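Local coordinates for AlyGC mutant - R241A (PDB 5GKQ), which belongs to polysaccharide lyase family 6 and is an alginate lyase, probably cleaving its polysaccharide by beta-elimination, here as a mutant form, at residues Met341-Ile346 and Gln405-Val410; Tyr276-Thr281 and Thr315-Glu320. One frame throughout, in Å; residues are numbered along the deposited sequence.

Contact 1: residues Met341-Ile346 and Gln405-Val410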
# COMPACT_ATOMS: atom_id res chain seq x y z
N MET A 341 19.55 -40.99 -26.37
CA MET A 341 20.05 -39.69 -26.79
C MET A 341 21.06 -39.91 -27.91
O MET A 341 22.17 -40.37 -27.66
CB MET A 341 20.66 -38.94 -25.62
CG MET A 341 21.01 -37.50 -25.92
SD MET A 341 21.05 -36.43 -24.49
CE MET A 341 21.71 -34.95 -25.24
N ASN A 342 20.68 -39.58 -29.15
CA ASN A 342 21.48 -39.90 -30.32
C ASN A 342 21.75 -38.66 -31.16
O ASN A 342 20.96 -37.72 -31.18
CB ASN A 342 20.80 -40.92 -31.27
CG ASN A 342 19.85 -41.87 -30.56
OD1 ASN A 342 20.18 -42.46 -29.54
ND2 ASN A 342 18.67 -42.04 -31.14
N ASN A 343 22.88 -38.67 -31.85
CA ASN A 343 23.14 -37.77 -32.98
C ASN A 343 22.94 -36.31 -32.63
O ASN A 343 22.69 -35.48 -33.50
CB ASN A 343 22.30 -38.18 -34.18
CG ASN A 343 22.71 -39.51 -34.74
OD1 ASN A 343 22.24 -40.54 -34.28
ND2 ASN A 343 23.64 -39.49 -35.68
N ASN A 344 23.11 -35.97 -31.36
CA ASN A 344 23.13 -34.57 -30.95
C ASN A 344 24.52 -33.98 -31.12
O ASN A 344 25.52 -34.68 -31.28
CB ASN A 344 22.67 -34.46 -29.51
CG ASN A 344 21.33 -35.09 -29.30
OD1 ASN A 344 20.31 -34.45 -29.44
ND2 ASN A 344 21.33 -36.37 -28.98
N LEU A 345 24.58 -32.65 -31.10
CA LEU A 345 25.81 -31.93 -31.30
C LEU A 345 25.91 -30.85 -30.23
O LEU A 345 25.03 -30.00 -30.13
CB LEU A 345 25.88 -31.33 -32.71
CG LEU A 345 26.90 -30.23 -33.02
CD1 LEU A 345 28.34 -30.74 -32.93
CD2 LEU A 345 26.62 -29.64 -34.40
N ILE A 346 26.94 -30.93 -29.40
CA ILE A 346 27.21 -29.97 -28.35
C ILE A 346 28.51 -29.25 -28.69
O ILE A 346 29.53 -29.89 -28.95
CB ILE A 346 27.33 -30.63 -26.97
CG1 ILE A 346 26.14 -31.53 -26.67
CG2 ILE A 346 27.43 -29.57 -25.90
CD1 ILE A 346 26.21 -32.13 -25.30
N GLN A 405 30.60 -34.28 -40.31
CA GLN A 405 29.98 -33.89 -39.06
C GLN A 405 28.56 -33.40 -39.14
O GLN A 405 28.01 -33.04 -38.16
CB GLN A 405 30.80 -32.74 -38.50
CG GLN A 405 31.92 -33.12 -37.59
CD GLN A 405 32.92 -32.03 -37.46
OE1 GLN A 405 32.65 -30.89 -37.75
NE2 GLN A 405 34.11 -32.38 -37.06
N GLN A 406 27.97 -33.36 -40.31
CA GLN A 406 26.63 -32.81 -40.43
C GLN A 406 25.56 -33.83 -40.11
O GLN A 406 24.38 -33.48 -40.05
CB GLN A 406 26.43 -32.21 -41.82
CG GLN A 406 27.34 -31.00 -42.10
CD GLN A 406 26.75 -30.03 -43.11
OE1 GLN A 406 25.83 -30.38 -43.87
NE2 GLN A 406 27.26 -28.80 -43.14
N LYS A 407 25.94 -35.08 -39.84
CA LYS A 407 24.97 -36.06 -39.39
C LYS A 407 24.71 -36.00 -37.88
O LYS A 407 24.01 -36.86 -37.36
CB LYS A 407 25.42 -37.47 -39.78
CG LYS A 407 26.54 -38.08 -38.96
CD LYS A 407 26.43 -39.61 -38.96
CE LYS A 407 27.51 -40.30 -38.15
NZ LYS A 407 27.21 -41.76 -38.01
N TYR A 408 25.28 -35.00 -37.19
CA TYR A 408 25.00 -34.72 -35.79
C TYR A 408 24.36 -33.35 -35.69
O TYR A 408 24.76 -32.40 -36.37
CB TYR A 408 26.28 -34.72 -34.91
CG TYR A 408 27.24 -35.85 -35.14
CD1 TYR A 408 27.12 -37.04 -34.46
CD2 TYR A 408 28.30 -35.71 -36.02
CE1 TYR A 408 28.01 -38.07 -34.66
CE2 TYR A 408 29.19 -36.73 -36.23
CZ TYR A 408 29.04 -37.91 -35.54
OH TYR A 408 29.92 -38.93 -35.75
N GLY A 409 23.38 -33.23 -34.82
CA GLY A 409 22.67 -31.99 -34.67
C GLY A 409 21.53 -31.84 -35.65
O GLY A 409 21.06 -32.79 -36.30
N VAL A 410 21.08 -30.58 -35.76
CA VAL A 410 19.89 -30.26 -36.53
C VAL A 410 20.16 -30.39 -38.02
O VAL A 410 21.30 -30.35 -38.49
CB VAL A 410 19.37 -28.84 -36.19
CG1 VAL A 410 19.08 -28.71 -34.71
CG2 VAL A 410 20.35 -27.78 -36.64
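N343 grips the 405-410 loop at two points. Its carbonyl O receives the backbone N of G409 at 2.7 Å in a nearly straight bond (172° at the hydrogen), and its side-chain ND2 gives a second bond to K407 O at 3.1 Å. That amide reaches K407 because CG stands beside the backbone N and anti to the carbonyl carbon (chi1 -67°); K407 O lies somewhat out of the amide plane. Between the two bonds, Y408 CA brings its hydrogen to N343 O, and Y408 CB sits 3.7 Å from N344 O. L345 adds the apolar part: its CB lies alongside the backbone of G409, 3.8 Å from G409 N, while CD2 reaches to within 3.9 Å of Y408 O. G409 has positive phi and no side chain beside L345 CB, which probably helps the loop come this close. Within the loop, a type I turn from Q405 to Y408 presents K407 O to N343, and K407 CG covers one face of the Y408 ring near its rim. Further out, G409 O is bonded by N313 ND2, and the Y408 side chain also touches L370. N343 has a positive phi (53°), turning the chain between two strand pieces. N344 points away from the loop, its OD1 bonded to N314 ND2 and its backbone N to N369 OD1. Asparagines linked in this way from coil to coil are consistent with the asparagine ladder at a turn of a parallel beta-helix, here with a loop from farther along the chain packed on its outer side.

Contact 2: residues Tyr276-Thr281 and Thr315-Glu320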
# COMPACT_ATOMS: atom_id res chain seq x y z
N TYR A 276 17.20 -26.56 -32.08
CA TYR A 276 18.43 -25.78 -32.02
C TYR A 276 18.42 -24.89 -30.78
O TYR A 276 17.59 -23.99 -30.66
CB TYR A 276 18.58 -24.95 -33.28
CG TYR A 276 19.86 -24.14 -33.34
CD1 TYR A 276 19.94 -22.89 -32.74
CD2 TYR A 276 20.97 -24.60 -34.02
CE1 TYR A 276 21.09 -22.15 -32.80
CE2 TYR A 276 22.13 -23.85 -34.08
CZ TYR A 276 22.18 -22.62 -33.47
OH TYR A 276 23.33 -21.87 -33.52
N LEU A 277 19.36 -25.10 -29.87
CA LEU A 277 19.46 -24.31 -28.65
C LEU A 277 20.81 -23.62 -28.63
O LEU A 277 21.82 -24.24 -28.94
CB LEU A 277 19.26 -25.17 -27.40
CG LEU A 277 17.87 -25.85 -27.29
CD1 LEU A 277 17.78 -27.09 -28.14
CD2 LEU A 277 17.54 -26.20 -25.88
N GLU A 278 20.83 -22.32 -28.31
CA GLU A 278 22.06 -21.55 -28.40
C GLU A 278 22.07 -20.46 -27.35
O GLU A 278 21.07 -19.76 -27.19
CB GLU A 278 22.24 -20.94 -29.78
CG GLU A 278 23.36 -19.90 -29.89
CD GLU A 278 23.48 -19.34 -31.31
OE1 GLU A 278 23.04 -19.99 -32.27
OE2 GLU A 278 24.03 -18.24 -31.47
N GLY A 279 23.19 -20.32 -26.65
CA GLY A 279 23.38 -19.22 -25.72
C GLY A 279 22.45 -19.22 -24.52
O GLY A 279 22.04 -18.14 -24.07
N LEU A 280 22.14 -20.38 -23.98
CA LEU A 280 21.21 -20.50 -22.87
C LEU A 280 21.98 -20.64 -21.56
O LEU A 280 22.81 -21.53 -21.40
CB LEU A 280 20.28 -21.69 -23.08
CG LEU A 280 19.55 -21.69 -24.42
CD1 LEU A 280 18.78 -22.97 -24.52
CD2 LEU A 280 18.64 -20.51 -24.50
N THR A 281 21.68 -19.76 -20.61
CA THR A 281 22.42 -19.66 -19.37
C THR A 281 21.68 -20.24 -18.18
O THR A 281 22.21 -20.23 -17.07
CB THR A 281 22.74 -18.20 -19.07
OG1 THR A 281 21.53 -17.54 -18.70
CG2 THR A 281 23.34 -17.50 -20.25
N THR A 315 20.91 -29.59 -31.56
CA THR A 315 22.16 -28.85 -31.58
C THR A 315 22.14 -27.89 -30.41
O THR A 315 21.19 -27.11 -30.27
CB THR A 315 22.36 -28.05 -32.85
OG1 THR A 315 22.66 -28.92 -33.93
CG2 THR A 315 23.52 -27.06 -32.68
N LEU A 316 23.17 -27.96 -29.58
CA LEU A 316 23.29 -27.13 -28.38
C LEU A 316 24.61 -26.38 -28.49
O LEU A 316 25.68 -27.00 -28.49
CB LEU A 316 23.21 -27.97 -27.12
CG LEU A 316 21.87 -28.69 -26.97
CD1 LEU A 316 21.92 -30.11 -27.49
CD2 LEU A 316 21.41 -28.67 -25.55
N VAL A 317 24.54 -25.06 -28.60
CA VAL A 317 25.70 -24.21 -28.77
C VAL A 317 25.73 -23.28 -27.57
O VAL A 317 24.78 -22.53 -27.34
CB VAL A 317 25.64 -23.40 -30.08
CG1 VAL A 317 26.87 -22.49 -30.19
CG2 VAL A 317 25.54 -24.28 -31.29
N ASN A 318 26.82 -23.34 -26.81
CA ASN A 318 26.96 -22.60 -25.56
C ASN A 318 25.70 -22.72 -24.72
O ASN A 318 25.14 -21.73 -24.23
CB ASN A 318 27.31 -21.14 -25.81
CG ASN A 318 28.63 -20.98 -26.52
OD1 ASN A 318 29.47 -21.87 -26.48
ND2 ASN A 318 28.82 -19.86 -27.18
N VAL A 319 25.24 -23.95 -24.55
CA VAL A 319 24.20 -24.23 -23.57
C VAL A 319 24.88 -24.62 -22.27
O VAL A 319 25.45 -25.70 -22.15
CB VAL A 319 23.25 -25.33 -24.06
CG1 VAL A 319 22.29 -25.70 -22.95
CG2 VAL A 319 22.52 -24.84 -25.27
N GLU A 320 24.80 -23.74 -21.27
CA GLU A 320 25.66 -23.88 -20.11
C GLU A 320 25.26 -25.03 -19.20
O GLU A 320 26.09 -25.47 -18.42
CB GLU A 320 25.69 -22.58 -19.33
CG GLU A 320 26.35 -21.49 -20.14
CD GLU A 320 26.28 -20.14 -19.49
OE1 GLU A 320 25.92 -20.04 -18.29
OE2 GLU A 320 26.58 -19.16 -20.19
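Y276 lays its ring obliquely against T315, with CD2 and CE2 both 3.8 Å from T315 CG2. CG is swung anti to the backbone N (chi1 -178°), which carries the ring along the sheet until OH stands 4.0 Å from V317 CG2; that hydroxyl is bonded to L398 N. On the same face E278 and V317 run side by side, CG to CB 4.2 Å, and the E278 carboxylate goes on to a salt bridge with R392. L277 and L316 occupy the other face, where V319 CG2 meets L277 CB at 3.9 Å. Backbone bonds of the parallel-sheet kind join the strands, L277 N to T315 O and V317 N to L277 O, and G279 N to V317 O extends them into the turn. Past the matching positive-phi residues G279 and N318, E320 N bonds L280 O, and the extended E320 side chain lies alongside T281, OE2 3.6 Å from CG2. Cutting E320 back to an alanine would probably leave T281 CB and CG2 without that flanking carboxylate. T281 OG1 is bonded to V257 O and H259 N. In-register strands turning at equivalent positions are the stacked coils of a right-handed parallel beta-helix, the pectate lyase-like fold.

Overall arrangement
Contacts 1 and 2 have centres about 13 Å apart and meet on neighbouring strands, 310-317 and 339-347, of one beta-helix. L345 O and L316 N, 2.8 Å apart, probably share a hydrogen bond that continues the strand ladder from contact 2 into contact 1. The 405-410 loop reaches back as well: V410 N probably bonds T315 OG1 at 2.9 Å, and V410 CG1 packs 3.9 Å from Y276 N. The chain joining 276-281 to 315-320 carries N301, R302 and Y303 of the glycan pocket, and R332 lies between 315-320 and 341-346. Contact 2 therefore pairs the strands that precede and follow those three pocket residues in the chain, and in contact 1 the 405-410 loop packs against the next strand, 339-347.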